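Local coordinates for protein putative short-chain dehydrogenase/reductase (Burkholderia xenovorans, PDB 5IZ4) that binds ADP in its Rossmann fold and probably works as a nucleotide-dependent oxidoreductase, perhaps a 3-oxoacyl-[acyl-carrier-protein] reductase, at residues A[20-25]-A[29-34]; A[41-46]-A[52-57]; A[126-131]-A[171-176]; A[157-162]-A[178-183]; A[225-228]-A[234-237]. One frame throughout, in Å; residues are numbered along the deposited sequence.

Interaction 1: A[20-25]-A[29-34]; sequences TGSASG and ATALRF. With ADP (adenosine-5'-diphosphate), chain B.
Ser24 OG is met by two groups of the nucleotide. It donates to the alpha-phosphate atom ADP O2A at 2.5 Å, and the ribose hydroxyl O3' gives it a second, weak bond. Serine suits the place because a short hydroxyl can reach the phosphate while the turn Gly21 to Ser24 (type I) stays compact.

Next along, with no CB in the way, ADP O2B comes to 2.9 Å from Gly25 CA; the positive phi (56°) also suits a glycine. Gly25 O then accepts from Ala29 N at 3.0 Å, a nearly straight bond (167° at the hydrogen) that fastens the loop to the first turns of helix 25-36. Farther in, Ser22 OG rests against the methyl Ala31 CB at 3.5 Å, where a small residue leaves room for the loop. This buried hydroxyl has no polar partner in the model. Ser22 N bonds to the backbone of Gly44 in strand 40-45.

The sequence Thr-Gly-Ser-Ala-Ser-Gly-Ile-Gly is the glycine-rich TGxxxGxG motif of short-chain dehydrogenases, the nucleotide-binding turn between the first strand and first helix of the Rossmann fold.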
# COMPACT_ATOMS: atom_id res chain seq x y z
N THR A 20 7.42 20.39 -18.03
CA THR A 20 7.63 19.62 -19.26
C THR A 20 6.31 19.04 -19.73
O THR A 20 5.34 18.98 -18.98
CB THR A 20 8.66 18.50 -19.10
OG1 THR A 20 8.15 17.49 -18.21
CG2 THR A 20 10.00 19.03 -18.59
N GLY A 21 6.27 18.61 -20.99
CA GLY A 21 5.01 18.17 -21.55
C GLY A 21 3.97 19.26 -21.57
O GLY A 21 2.77 18.98 -21.45
N SER A 22 4.40 20.51 -21.72
CA SER A 22 3.53 21.66 -21.51
C SER A 22 2.72 22.04 -22.73
O SER A 22 1.90 22.97 -22.65
CB SER A 22 4.34 22.87 -21.04
OG SER A 22 3.47 23.87 -20.54
N ALA A 23 2.91 21.36 -23.86
CA ALA A 23 2.20 21.73 -25.08
C ALA A 23 0.74 21.31 -25.08
O ALA A 23 -0.04 21.83 -25.89
CB ALA A 23 2.89 21.11 -26.30
N SER A 24 0.35 20.38 -24.21
CA SER A 24 -0.99 19.82 -24.28
C SER A 24 -1.33 19.15 -22.96
O SER A 24 -0.48 19.03 -22.07
CB SER A 24 -1.12 18.82 -25.43
OG SER A 24 -0.18 17.78 -25.27
N GLY A 25 -2.58 18.72 -22.86
CA GLY A 25 -3.02 17.86 -21.77
C GLY A 25 -2.74 18.46 -20.40
O GLY A 25 -2.95 19.65 -20.15
N ALA A 29 -2.52 22.42 -18.99
CA ALA A 29 -3.41 22.90 -17.94
C ALA A 29 -2.63 23.37 -16.72
O ALA A 29 -3.06 24.30 -16.03
CB ALA A 29 -4.39 21.79 -17.55
N THR A 30 -1.50 22.72 -16.43
CA THR A 30 -0.71 23.09 -15.26
C THR A 30 0.02 24.41 -15.47
O THR A 30 0.08 25.24 -14.57
CB THR A 30 0.26 21.97 -14.90
OG1 THR A 30 -0.48 20.77 -14.62
CG2 THR A 30 1.10 22.34 -13.67
N ALA A 31 0.59 24.62 -16.67
CA ALA A 31 1.17 25.92 -16.96
C ALA A 31 0.14 27.02 -16.74
O ALA A 31 0.43 28.05 -16.12
CB ALA A 31 1.69 25.95 -18.40
N LEU A 32 -1.09 26.81 -17.22
CA LEU A 32 -2.13 27.83 -17.07
C LEU A 32 -2.45 28.08 -15.60
O LEU A 32 -2.58 29.24 -15.18
CB LEU A 32 -3.38 27.40 -17.83
CG LEU A 32 -4.51 28.43 -17.87
CD1 LEU A 32 -4.01 29.78 -18.39
CD2 LEU A 32 -5.68 27.93 -18.72
N ARG A 33 -2.56 27.02 -14.81
CA ARG A 33 -2.92 27.19 -13.40
C ARG A 33 -1.84 27.96 -12.64
O ARG A 33 -2.16 28.82 -11.81
CB ARG A 33 -3.15 25.82 -12.74
CG ARG A 33 -3.56 25.93 -11.27
CD ARG A 33 -4.85 26.71 -11.15
NE ARG A 33 -5.29 26.94 -9.77
CZ ARG A 33 -4.89 27.97 -9.02
NH1 ARG A 33 -4.02 28.85 -9.51
NH2 ARG A 33 -5.35 28.11 -7.79
N PHE A 34 -0.57 27.66 -12.91
CA PHE A 34 0.49 28.44 -12.28
C PHE A 34 0.48 29.88 -12.78
O PHE A 34 0.70 30.81 -12.00
CB PHE A 34 1.86 27.77 -12.49
CG PHE A 34 2.17 26.69 -11.47
CD1 PHE A 34 1.63 25.43 -11.60
CD2 PHE A 34 2.98 26.96 -10.38
CE1 PHE A 34 1.90 24.44 -10.65
CE2 PHE A 34 3.25 25.99 -9.43
CZ PHE A 34 2.72 24.72 -9.56
PB ADP B . -1.44 13.93 -20.67
O1B ADP B . 0.04 13.60 -20.26
O2B ADP B . -1.86 15.43 -20.59
O3B ADP B . -2.54 12.91 -20.25
PA ADP B . -0.28 14.41 -23.45
O1A ADP B . 0.32 13.33 -24.51
O2A ADP B . -0.91 15.63 -24.19
O3A ADP B . -1.19 13.59 -22.44
O5' ADP B . 1.15 14.85 -22.74
C5' ADP B . 2.41 14.27 -23.13
C4' ADP B . 3.28 15.46 -23.53
O4' ADP B . 4.72 15.09 -23.47
C3' ADP B . 3.04 15.97 -24.97
O3' ADP B . 3.20 17.36 -25.06
C2' ADP B . 4.21 15.26 -25.71
O2' ADP B . 4.46 16.02 -26.89
C1' ADP B . 5.33 15.43 -24.69
N9 ADP B . 6.46 14.52 -24.97
C8 ADP B . 6.44 13.23 -25.52
N7 ADP B . 7.66 12.75 -25.62
C5 ADP B . 8.50 13.74 -25.13
C6 ADP B . 9.87 13.81 -24.99
N6 ADP B . 10.65 12.77 -25.37
N1 ADP B . 10.42 14.92 -24.48
C2 ADP B . 9.61 15.93 -24.12
N3 ADP B . 8.30 15.95 -24.23
C4 ADP B . 7.76 14.83 -24.73

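Interaction 2: A[41-46]-A[52-57]; sequences VAIGNF and DAASTV. With ADP (adenosine-5'-diphosphate), chain B.
In the beta-alpha-beta unit of strand 40-45, helix 51-63 and strand 68-72, Ile43 and Asn45 receive the inner face of the helix, and the residue that follows, Phe46, forms one wall of the adenine pocket. Strand and helix run antiparallel: the axes of strand 41-45 and helix 52-57 are 8.8 Å apart at closest approach, at an angle of 165°.

The closest meeting is Asn45 OD1 against the methyl of Ala54, OD1 to CB 3.4 Å. Asn45 has CG anti to the backbone N (chi1 179°), which brings its amide over the start of the helix. There OD1 is hydrogen-bonded to Thr50 OG1, while ND2 serves Asp47 O and Asp72 OD1. An asparagine thus ties the strand end to the turn that follows and to the neighbouring strand, and Ala54 is small enough to lie against it. Deeper in, the side chains meet by loose apolar packing. Ile43 CG2 stands 4.5 Å from Ala54 CB, and Ile43 CD1 reaches Val57 CG1 at 4.3 Å, branched side chains filling the interface.

Phe46 turns instead to the nucleotide, its flat aromatic ring suited to lie against the flat adenine. ADP C5 sits 3.6 Å above one ring face, over its centre, and Phe46 CE1 comes within 3.4 Å of ADP C6.

Strand 40-45 lies between strands 16-20 and 68-72 in the parallel sheet. Ile43 also touches Ser22, and Val57 packs on Ala28 and Ala31 of helix 25-36, which places helix 51-63 beside that helix.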
# COMPACT_ATOMS: atom_id res chain seq x y z
N VAL A 41 6.13 31.11 -15.85
CA VAL A 41 6.07 29.72 -16.29
C VAL A 41 7.06 29.51 -17.43
O VAL A 41 7.11 30.30 -18.38
CB VAL A 41 4.64 29.30 -16.68
CG1 VAL A 41 3.76 29.30 -15.44
CG2 VAL A 41 4.06 30.24 -17.74
N ALA A 42 7.87 28.46 -17.30
CA ALA A 42 8.74 27.99 -18.38
C ALA A 42 8.02 26.83 -19.06
O ALA A 42 7.85 25.76 -18.46
CB ALA A 42 10.11 27.58 -17.84
N ILE A 43 7.56 27.07 -20.28
CA ILE A 43 6.67 26.16 -20.99
C ILE A 43 7.51 25.20 -21.81
O ILE A 43 8.15 25.59 -22.79
CB ILE A 43 5.68 26.95 -21.86
CG1 ILE A 43 4.67 27.67 -20.96
CG2 ILE A 43 4.95 26.05 -22.85
CD1 ILE A 43 4.00 28.83 -21.64
N GLY A 44 7.53 23.93 -21.39
CA GLY A 44 8.35 22.96 -22.08
C GLY A 44 7.66 22.36 -23.28
O GLY A 44 6.71 21.59 -23.14
N ASN A 45 8.14 22.72 -24.47
CA ASN A 45 7.65 22.17 -25.72
C ASN A 45 8.51 20.99 -26.14
O ASN A 45 9.72 20.97 -25.89
CB ASN A 45 7.68 23.25 -26.82
CG ASN A 45 7.20 22.73 -28.15
OD1 ASN A 45 6.05 22.33 -28.29
ND2 ASN A 45 8.08 22.75 -29.14
N PHE A 46 7.89 20.01 -26.80
CA PHE A 46 8.63 18.84 -27.27
C PHE A 46 9.44 19.18 -28.53
O PHE A 46 10.67 19.29 -28.47
CB PHE A 46 7.67 17.67 -27.52
CG PHE A 46 8.34 16.38 -27.95
CD1 PHE A 46 9.70 16.17 -27.72
CD2 PHE A 46 7.62 15.39 -28.61
CE1 PHE A 46 10.31 14.98 -28.14
CE2 PHE A 46 8.23 14.22 -29.03
CZ PHE A 46 9.57 14.01 -28.79
N ASP A 52 3.05 24.64 -32.22
CA ASP A 52 1.87 25.49 -32.35
C ASP A 52 0.99 25.40 -31.11
O ASP A 52 0.50 26.42 -30.61
CB ASP A 52 1.06 25.10 -33.59
CG ASP A 52 1.61 25.73 -34.85
OD1 ASP A 52 2.68 26.38 -34.79
OD2 ASP A 52 0.98 25.55 -35.91
N ALA A 53 0.80 24.18 -30.60
CA ALA A 53 0.04 24.02 -29.36
C ALA A 53 0.72 24.75 -28.20
O ALA A 53 0.06 25.42 -27.40
CB ALA A 53 -0.13 22.54 -29.03
N ALA A 54 2.05 24.62 -28.10
CA ALA A 54 2.79 25.30 -27.04
C ALA A 54 2.61 26.81 -27.12
O ALA A 54 2.50 27.48 -26.08
CB ALA A 54 4.28 24.94 -27.14
N SER A 55 2.60 27.36 -28.33
CA SER A 55 2.45 28.80 -28.50
C SER A 55 1.08 29.27 -28.05
O SER A 55 0.94 30.37 -27.50
CB SER A 55 2.70 29.19 -29.95
OG SER A 55 4.01 28.83 -30.34
N THR A 56 0.05 28.45 -28.28
CA THR A 56 -1.28 28.77 -27.76
C THR A 56 -1.30 28.73 -26.24
O THR A 56 -1.89 29.61 -25.60
CB THR A 56 -2.31 27.80 -28.34
OG1 THR A 56 -2.29 27.90 -29.77
CG2 THR A 56 -3.71 28.12 -27.83
N VAL A 57 -0.67 27.71 -25.65
CA VAL A 57 -0.54 27.65 -24.19
C VAL A 57 0.14 28.91 -23.67
O VAL A 57 -0.31 29.52 -22.69
CB VAL A 57 0.21 26.38 -23.76
CG1 VAL A 57 0.50 26.40 -22.24
CG2 VAL A 57 -0.59 25.14 -24.14
PB ADP B . -1.44 13.93 -20.67
O1B ADP B . 0.04 13.60 -20.26
O2B ADP B . -1.86 15.43 -20.59
O3B ADP B . -2.54 12.91 -20.25
PA ADP B . -0.28 14.41 -23.45
O1A ADP B . 0.32 13.33 -24.51
O2A ADP B . -0.91 15.63 -24.19
O3A ADP B . -1.19 13.59 -22.44
O5' ADP B . 1.15 14.85 -22.74
C5' ADP B . 2.41 14.27 -23.13
C4' ADP B . 3.28 15.46 -23.53
O4' ADP B . 4.72 15.09 -23.47
C3' ADP B . 3.04 15.97 -24.97
O3' ADP B . 3.20 17.36 -25.06
C2' ADP B . 4.21 15.26 -25.71
O2' ADP B . 4.46 16.02 -26.89
C1' ADP B . 5.33 15.43 -24.69
N9 ADP B . 6.46 14.52 -24.97
C8 ADP B . 6.44 13.23 -25.52
N7 ADP B . 7.66 12.75 -25.62
C5 ADP B . 8.50 13.74 -25.13
C6 ADP B . 9.87 13.81 -24.99
N6 ADP B . 10.65 12.77 -25.37
N1 ADP B . 10.42 14.92 -24.48
C2 ADP B . 9.61 15.93 -24.12
N3 ADP B . 8.30 15.95 -24.23
C4 ADP B . 7.76 14.83 -24.73

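Interaction 3: A[126-131]-A[171-176]; sequences RVNLIG and IAYAAS. With ADP (adenosine-5'-diphosphate), chain B.
The amide of Asn128 and the ring of Tyr173 cross at about a right angle, their planes 89° apart, where two nearly parallel helices of the short-chain dehydrogenase fold come together. The axes of segments 126-131 and 171-176 are 9.7 Å apart and inclined by 15°. Asn128 ND2 approaches the ring obliquely, 3.7 Å from Tyr173 CD1, while one of its N-H groups points to Ser176 OG at 3.0 Å (160° at the hydrogen). That hydroxyl lies close to the amide plane, well placed for the N-H.

Ser176 OG links the two helices: it accepts from Asn128 ND2 and donates to Tyr173 O at 2.8 Å. Its position between the backbone N and the carbonyl carbon turns it back along its own helix to reach that oxygen. The other end of the amide, Asn128 OD1, accepts from Thr104 N, so both ends are fixed; asparagine, donor and acceptor in one flat group, fits this junction.

Asn128 and Tyr173 occupy positions that, by family resemblance, match the conserved asparagine and the tyrosine of the Tyr-x-x-x-Lys motif. Both helices also meet a second subunit, where Arg126 forms salt bridges with Asp118 and Glu122 of that chain. Helix 118-146 has a pi-type turn here, closed by Gly131 N to Arg126 O. On the nucleotide side of the turn, Val127 CG2 touches the adenine amino nitrogen ADP N6 at 3.5 Å.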
# COMPACT_ATOMS: atom_id res chain seq x y z
N ARG A 126 12.35 5.63 -21.65
CA ARG A 126 13.27 6.72 -21.92
C ARG A 126 12.63 8.07 -21.62
O ARG A 126 13.28 8.96 -21.07
CB ARG A 126 13.74 6.62 -23.37
CG ARG A 126 14.27 7.88 -24.00
CD ARG A 126 15.70 8.22 -23.56
NE ARG A 126 16.65 7.10 -23.62
CZ ARG A 126 17.92 7.23 -23.24
NH1 ARG A 126 18.35 8.42 -22.82
NH2 ARG A 126 18.75 6.19 -23.28
N VAL A 127 11.34 8.23 -21.96
CA VAL A 127 10.66 9.49 -21.67
C VAL A 127 10.13 9.50 -20.25
O VAL A 127 10.31 10.47 -19.50
CB VAL A 127 9.51 9.73 -22.67
CG1 VAL A 127 8.90 11.11 -22.42
CG2 VAL A 127 9.98 9.57 -24.12
N ASN A 128 9.44 8.43 -19.85
CA ASN A 128 8.64 8.49 -18.64
C ASN A 128 9.49 8.41 -17.39
O ASN A 128 9.11 8.98 -16.36
CB ASN A 128 7.59 7.37 -18.65
CG ASN A 128 6.57 7.53 -19.74
OD1 ASN A 128 6.63 8.48 -20.53
ND2 ASN A 128 5.63 6.60 -19.81
N LEU A 129 10.62 7.71 -17.45
CA LEU A 129 11.42 7.50 -16.25
C LEU A 129 12.78 8.17 -16.38
O LEU A 129 13.11 9.03 -15.56
CB LEU A 129 11.57 6.00 -15.95
CG LEU A 129 12.18 5.59 -14.60
CD1 LEU A 129 13.71 5.83 -14.56
CD2 LEU A 129 11.48 6.30 -13.45
N ILE A 130 13.59 7.78 -17.37
CA ILE A 130 14.91 8.39 -17.52
C ILE A 130 14.77 9.89 -17.77
O ILE A 130 15.45 10.70 -17.13
CB ILE A 130 15.70 7.71 -18.66
CG1 ILE A 130 15.94 6.24 -18.29
CG2 ILE A 130 17.00 8.47 -18.89
CD1 ILE A 130 16.61 5.41 -19.36
N GLY A 131 13.87 10.27 -18.68
CA GLY A 131 13.70 11.68 -18.99
C GLY A 131 13.22 12.47 -17.79
O GLY A 131 13.66 13.60 -17.55
N ILE A 171 1.55 -2.62 -21.08
CA ILE A 171 2.32 -3.11 -19.95
C ILE A 171 3.65 -2.37 -19.84
O ILE A 171 4.19 -2.20 -18.74
CB ILE A 171 2.50 -4.64 -20.05
CG1 ILE A 171 2.96 -5.22 -18.71
CG2 ILE A 171 3.47 -5.02 -21.19
CD1 ILE A 171 3.18 -6.73 -18.73
N ALA A 172 4.21 -1.91 -20.98
CA ALA A 172 5.42 -1.10 -20.92
C ALA A 172 5.15 0.25 -20.27
O ALA A 172 5.99 0.77 -19.51
CB ALA A 172 6.01 -0.90 -22.32
N TYR A 173 3.99 0.83 -20.54
CA TYR A 173 3.61 2.08 -19.89
C TYR A 173 3.41 1.87 -18.40
O TYR A 173 3.93 2.63 -17.57
CB TYR A 173 2.33 2.62 -20.54
CG TYR A 173 1.80 3.90 -19.95
CD1 TYR A 173 2.28 5.14 -20.36
CD2 TYR A 173 0.80 3.87 -18.98
CE1 TYR A 173 1.78 6.32 -19.82
CE2 TYR A 173 0.29 5.05 -18.44
CZ TYR A 173 0.79 6.26 -18.87
OH TYR A 173 0.29 7.43 -18.33
N ALA A 174 2.69 0.82 -18.03
CA ALA A 174 2.44 0.56 -16.61
C ALA A 174 3.76 0.36 -15.87
O ALA A 174 3.96 0.93 -14.79
CB ALA A 174 1.54 -0.66 -16.45
N ALA A 175 4.66 -0.44 -16.44
CA ALA A 175 5.96 -0.66 -15.80
C ALA A 175 6.70 0.65 -15.61
O ALA A 175 7.28 0.89 -14.54
CB ALA A 175 6.80 -1.63 -16.64
N SER A 176 6.69 1.52 -16.63
CA SER A 176 7.44 2.76 -16.52
C SER A 176 6.88 3.64 -15.42
O SER A 176 7.63 4.36 -14.75
CB SER A 176 7.46 3.52 -17.86
OG SER A 176 6.20 4.13 -18.12
PB ADP B . -1.44 13.93 -20.67
O1B ADP B . 0.04 13.60 -20.26
O2B ADP B . -1.86 15.43 -20.59
O3B ADP B . -2.54 12.91 -20.25
PA ADP B . -0.28 14.41 -23.45
O1A ADP B . 0.32 13.33 -24.51
O2A ADP B . -0.91 15.63 -24.19
O3A ADP B . -1.19 13.59 -22.44
O5' ADP B . 1.15 14.85 -22.74
C5' ADP B . 2.41 14.27 -23.13
C4' ADP B . 3.28 15.46 -23.53
O4' ADP B . 4.72 15.09 -23.47
C3' ADP B . 3.04 15.97 -24.97
O3' ADP B . 3.20 17.36 -25.06
C2' ADP B . 4.21 15.26 -25.71
O2' ADP B . 4.46 16.02 -26.89
C1' ADP B . 5.33 15.43 -24.69
N9 ADP B . 6.46 14.52 -24.97
C8 ADP B . 6.44 13.23 -25.52
N7 ADP B . 7.66 12.75 -25.62
C5 ADP B . 8.50 13.74 -25.13
C6 ADP B . 9.87 13.81 -24.99
N6 ADP B . 10.65 12.77 -25.37
N1 ADP B . 10.42 14.92 -24.48
C2 ADP B . 9.61 15.93 -24.12
N3 ADP B . 8.30 15.95 -24.23
C4 ADP B . 7.76 14.83 -24.73

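Interaction 4: A[157-162]-A[178-183]; sequences NVSSLA and GAVNTL
Ser159 and Asn181 meet through their polar ends: Ser159 OG donates to Asn181 OD1 at 2.7 Å. The hydroxyl stands off the plane of the amide carbonyl, tilted by 33°. Two torsions make the bond possible. Ser159 sets OG anti to its own N, at chi1 -175°, which sends it out from the strand end toward the helix, and Asn181 places CG beside its backbone N (chi1 -65°), so that its amide bends round the helix surface to the serine. A short hydroxyl facing an amide oxygen suits so close an approach. Lys177 O lies near as a weak second partner of the same hydroxyl.

Beside this polar pair Val180 provides the apolar part. Its CG1, which lies anti to the backbone N, touches Ser159 CB at 4.0 Å and Asn157 CB at 4.1 Å, one methyl of a beta-branched side chain resting on the methylene groups of two polar residues. The amide of Asn157 is used by others, OD1 by Asn100 ND2 and ND2 by Thr184 OG1.

Ser160 N-caps the helix that follows, its OG accepting from Ala162 N at 3.0 Å. Its spacing of thirteen residues before Tyr173 suggests that it corresponds to the conserved serine of the family's Ser-Tyr-Lys set, and Tyr173 packs against it.

Strand 153-158 lies in the sheet between 97-100 and 195-202. Helix 171-191 covers its end, with helix 118-146 alongside, where Asn157 and Leu183 touch Leu132, while Thr182 and Leu183 reach the second subunit.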
# COMPACT_ATOMS: atom_id res chain seq x y z
N ASN A 157 5.65 14.81 -10.11
CA ASN A 157 5.79 13.84 -11.19
C ASN A 157 4.41 13.34 -11.60
O ASN A 157 3.66 12.86 -10.75
CB ASN A 157 6.66 12.66 -10.74
CG ASN A 157 8.06 13.08 -10.39
OD1 ASN A 157 8.60 14.02 -10.97
ND2 ASN A 157 8.66 12.39 -9.42
N VAL A 158 4.08 13.42 -12.88
CA VAL A 158 2.79 12.92 -13.34
C VAL A 158 2.98 11.44 -13.65
O VAL A 158 3.54 11.07 -14.68
CB VAL A 158 2.25 13.69 -14.54
CG1 VAL A 158 0.89 13.10 -14.94
CG2 VAL A 158 2.12 15.15 -14.20
N SER A 159 2.52 10.60 -12.73
CA SER A 159 2.55 9.17 -12.96
C SER A 159 1.19 8.74 -13.52
O SER A 159 0.61 9.47 -14.34
CB SER A 159 2.90 8.45 -11.66
OG SER A 159 3.06 7.06 -11.86
N SER A 160 0.65 7.61 -13.08
CA SER A 160 -0.62 7.12 -13.61
C SER A 160 -1.17 6.05 -12.68
O SER A 160 -0.41 5.32 -12.04
CB SER A 160 -0.46 6.52 -15.02
OG SER A 160 -1.67 5.92 -15.48
N LEU A 161 -2.51 5.97 -12.63
CA LEU A 161 -3.15 4.79 -12.04
C LEU A 161 -2.51 3.50 -12.53
O LEU A 161 -2.39 2.53 -11.78
CB LEU A 161 -4.64 4.81 -12.37
CG LEU A 161 -5.46 3.60 -11.94
CD1 LEU A 161 -5.37 3.43 -10.45
CD2 LEU A 161 -6.91 3.75 -12.39
N ALA A 162 -2.08 3.48 -13.80
CA ALA A 162 -1.45 2.28 -14.35
C ALA A 162 -0.24 1.85 -13.53
O ALA A 162 0.05 0.65 -13.44
CB ALA A 162 -1.03 2.52 -15.81
N GLY A 178 5.23 2.47 -12.65
CA GLY A 178 5.66 1.89 -11.38
C GLY A 178 7.06 2.35 -11.01
O GLY A 178 7.34 2.63 -9.84
N ALA A 179 7.94 2.45 -12.01
CA ALA A 179 9.28 2.97 -11.75
C ALA A 179 9.22 4.43 -11.32
O ALA A 179 9.98 4.86 -10.44
CB ALA A 179 10.14 2.81 -13.01
N VAL A 180 8.34 5.23 -11.94
CA VAL A 180 8.20 6.63 -11.54
C VAL A 180 7.79 6.72 -10.08
O VAL A 180 8.31 7.54 -9.31
CB VAL A 180 7.21 7.37 -12.45
CG1 VAL A 180 6.86 8.74 -11.86
CG2 VAL A 180 7.79 7.54 -13.87
N ASN A 181 6.85 5.86 -9.66
CA ASN A 181 6.40 5.87 -8.27
C ASN A 181 7.56 5.61 -7.31
O ASN A 181 7.74 6.32 -6.32
CB ASN A 181 5.28 4.85 -8.09
CG ASN A 181 4.03 5.22 -8.87
OD1 ASN A 181 3.91 6.34 -9.36
ND2 ASN A 181 3.09 4.28 -8.98
N THR A 182 8.36 4.58 -7.60
CA THR A 182 9.50 4.27 -6.73
C THR A 182 10.56 5.36 -6.80
O THR A 182 11.16 5.72 -5.78
CB THR A 182 10.11 2.93 -7.12
OG1 THR A 182 9.11 1.91 -7.01
CG2 THR A 182 11.29 2.59 -6.23
N LEU A 183 10.84 5.86 -8.01
CA LEU A 183 11.82 6.93 -8.17
C LEU A 183 11.43 8.14 -7.34
O LEU A 183 12.29 8.80 -6.74
CB LEU A 183 11.95 7.31 -9.64
CG LEU A 183 13.10 8.26 -9.99
CD1 LEU A 183 14.26 7.47 -10.60
CD2 LEU A 183 12.61 9.31 -10.98

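Interaction 5: A[225-228]-A[234-237]; sequences RMTE and RVSR
Arg234 meets Thr227 with its backbone, while its flat guanidinium group takes no part across the contact: NH2 forms a salt bridge with Glu240 and NH1 a hydrogen bond with Asn264 OD1. Across the contact the backbone groups only come near one another. Met226 O and Arg234 O are 4.4 Å apart, and a water placed near both donates to each, to Arg234 O at 2.8 Å and weakly to Met226 O at 3.4 Å. Met226 O has a further partner in Ser229 OG. Thr227 O and Arg234 N, at 3.8 Å, approach without forming a hydrogen bond.

Apolar contact rests on one methyl. Val235 CG1 presses on Met226 CB at 3.4 Å, tighter than usual for two carbons, and also touches Thr227 CG2 at 3.8 Å. Valine suits the extended chain here, since its beta branch can put a methyl on two neighbouring helix residues at once. Thr227 divides its branches: chi1 of 63° directs OG1 back to Ser224 O in its own helix, leaving CG2 to face the valine. Met226 uses only the base of its side chain, whose extended chain runs off from the valine; the side chain also touches Met204.

Helix 222-229 follows the unmodelled residues 209-220, in the part of the fold that in this family usually covers the substrate, and Arg234 also packs on Pro253 of a third subunit. Two carbonyl oxygens cannot bond each other, so a water donates to both. The polar link is therefore indirect and weak on the helix side, and the rest of the direct contact is a small apolar patch round Val235 CG1.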
# COMPACT_ATOMS: atom_id res chain seq x y z
N ARG A 225 -18.29 5.24 -21.84
CA ARG A 225 -17.77 4.00 -21.29
C ARG A 225 -16.83 4.26 -20.12
O ARG A 225 -16.81 3.49 -19.15
CB ARG A 225 -17.06 3.20 -22.39
N MET A 226 -16.02 5.32 -20.20
CA MET A 226 -15.18 5.68 -19.08
C MET A 226 -16.01 6.12 -17.88
O MET A 226 -15.68 5.78 -16.73
CB MET A 226 -14.21 6.79 -19.49
CG MET A 226 -13.22 6.43 -20.59
SD MET A 226 -12.08 7.79 -20.94
CE MET A 226 -11.11 7.11 -22.28
N THR A 227 -17.10 6.86 -18.11
CA THR A 227 -17.85 7.42 -16.99
C THR A 227 -18.60 6.33 -16.23
O THR A 227 -18.62 6.33 -15.00
CB THR A 227 -18.84 8.49 -17.47
OG1 THR A 227 -19.80 7.90 -18.35
CG2 THR A 227 -18.11 9.61 -18.21
N GLU A 228 -19.21 5.38 -16.95
CA GLU A 228 -20.01 4.36 -16.27
C GLU A 228 -19.15 3.44 -15.41
O GLU A 228 -19.60 3.02 -14.34
CB GLU A 228 -20.81 3.55 -17.29
CG GLU A 228 -21.97 4.33 -17.86
CD GLU A 228 -22.88 4.89 -16.78
OE1 GLU A 228 -23.39 4.09 -15.97
OE2 GLU A 228 -23.06 6.13 -16.74
N ARG A 234 -17.86 9.82 -13.73
CA ARG A 234 -17.29 10.96 -14.43
C ARG A 234 -15.89 10.59 -14.89
O ARG A 234 -15.32 9.59 -14.46
CB ARG A 234 -17.22 12.20 -13.52
CG ARG A 234 -16.21 12.03 -12.39
CD ARG A 234 -16.26 13.16 -11.36
NE ARG A 234 -15.97 14.47 -11.94
CZ ARG A 234 -14.74 14.96 -12.13
NH1 ARG A 234 -13.67 14.25 -11.80
NH2 ARG A 234 -14.59 16.17 -12.65
N VAL A 235 -15.34 11.44 -15.75
CA VAL A 235 -13.92 11.42 -16.07
C VAL A 235 -13.30 12.74 -15.61
O VAL A 235 -13.99 13.73 -15.37
CB VAL A 235 -13.66 11.20 -17.58
CG1 VAL A 235 -14.29 9.90 -18.01
CG2 VAL A 235 -14.23 12.36 -18.39
N SER A 236 -11.98 12.74 -15.49
CA SER A 236 -11.27 13.96 -15.12
C SER A 236 -10.96 14.80 -16.35
O SER A 236 -10.78 14.28 -17.45
CB SER A 236 -9.95 13.64 -14.40
OG SER A 236 -10.20 13.09 -13.12
N ARG A 237 -10.90 16.11 -16.16
CA ARG A 237 -10.35 17.00 -17.16
C ARG A 237 -8.97 17.46 -16.71
O ARG A 237 -8.65 17.40 -15.52
CB ARG A 237 -11.28 18.19 -17.41
CG ARG A 237 -12.51 17.77 -18.22
CD ARG A 237 -13.56 18.86 -18.32
NE ARG A 237 -13.35 19.73 -19.47
CZ ARG A 237 -13.75 19.45 -20.71
NH1 ARG A 237 -14.37 18.31 -20.96
NH2 ARG A 237 -13.52 20.31 -21.69
O HOH W 1 -13.39 7.68 -15.09

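How the interactions relate
From the N terminus, interaction 1 closes the first turn of the Rossmann fold, between strand 16-20 and helix 25-36, and interaction 2 follows it in series, closing the next strand-to-helix loop. The two touch each other and share the ADP. Interaction 3 spans about forty residues, from helix 118-146 to helix 171-191, and crosses interaction 4, whose strand 153-158 lies inside that span and whose helix is also 171-191; they join where Asn128 O meets Val180 CG2. Both reach the second subunit, and interaction 3 meets the adenine. Interaction 5 comes last, folding the loop that leads to helix 238-250 back on helix 222-229, about 21 Å from interaction 4, centre to centre.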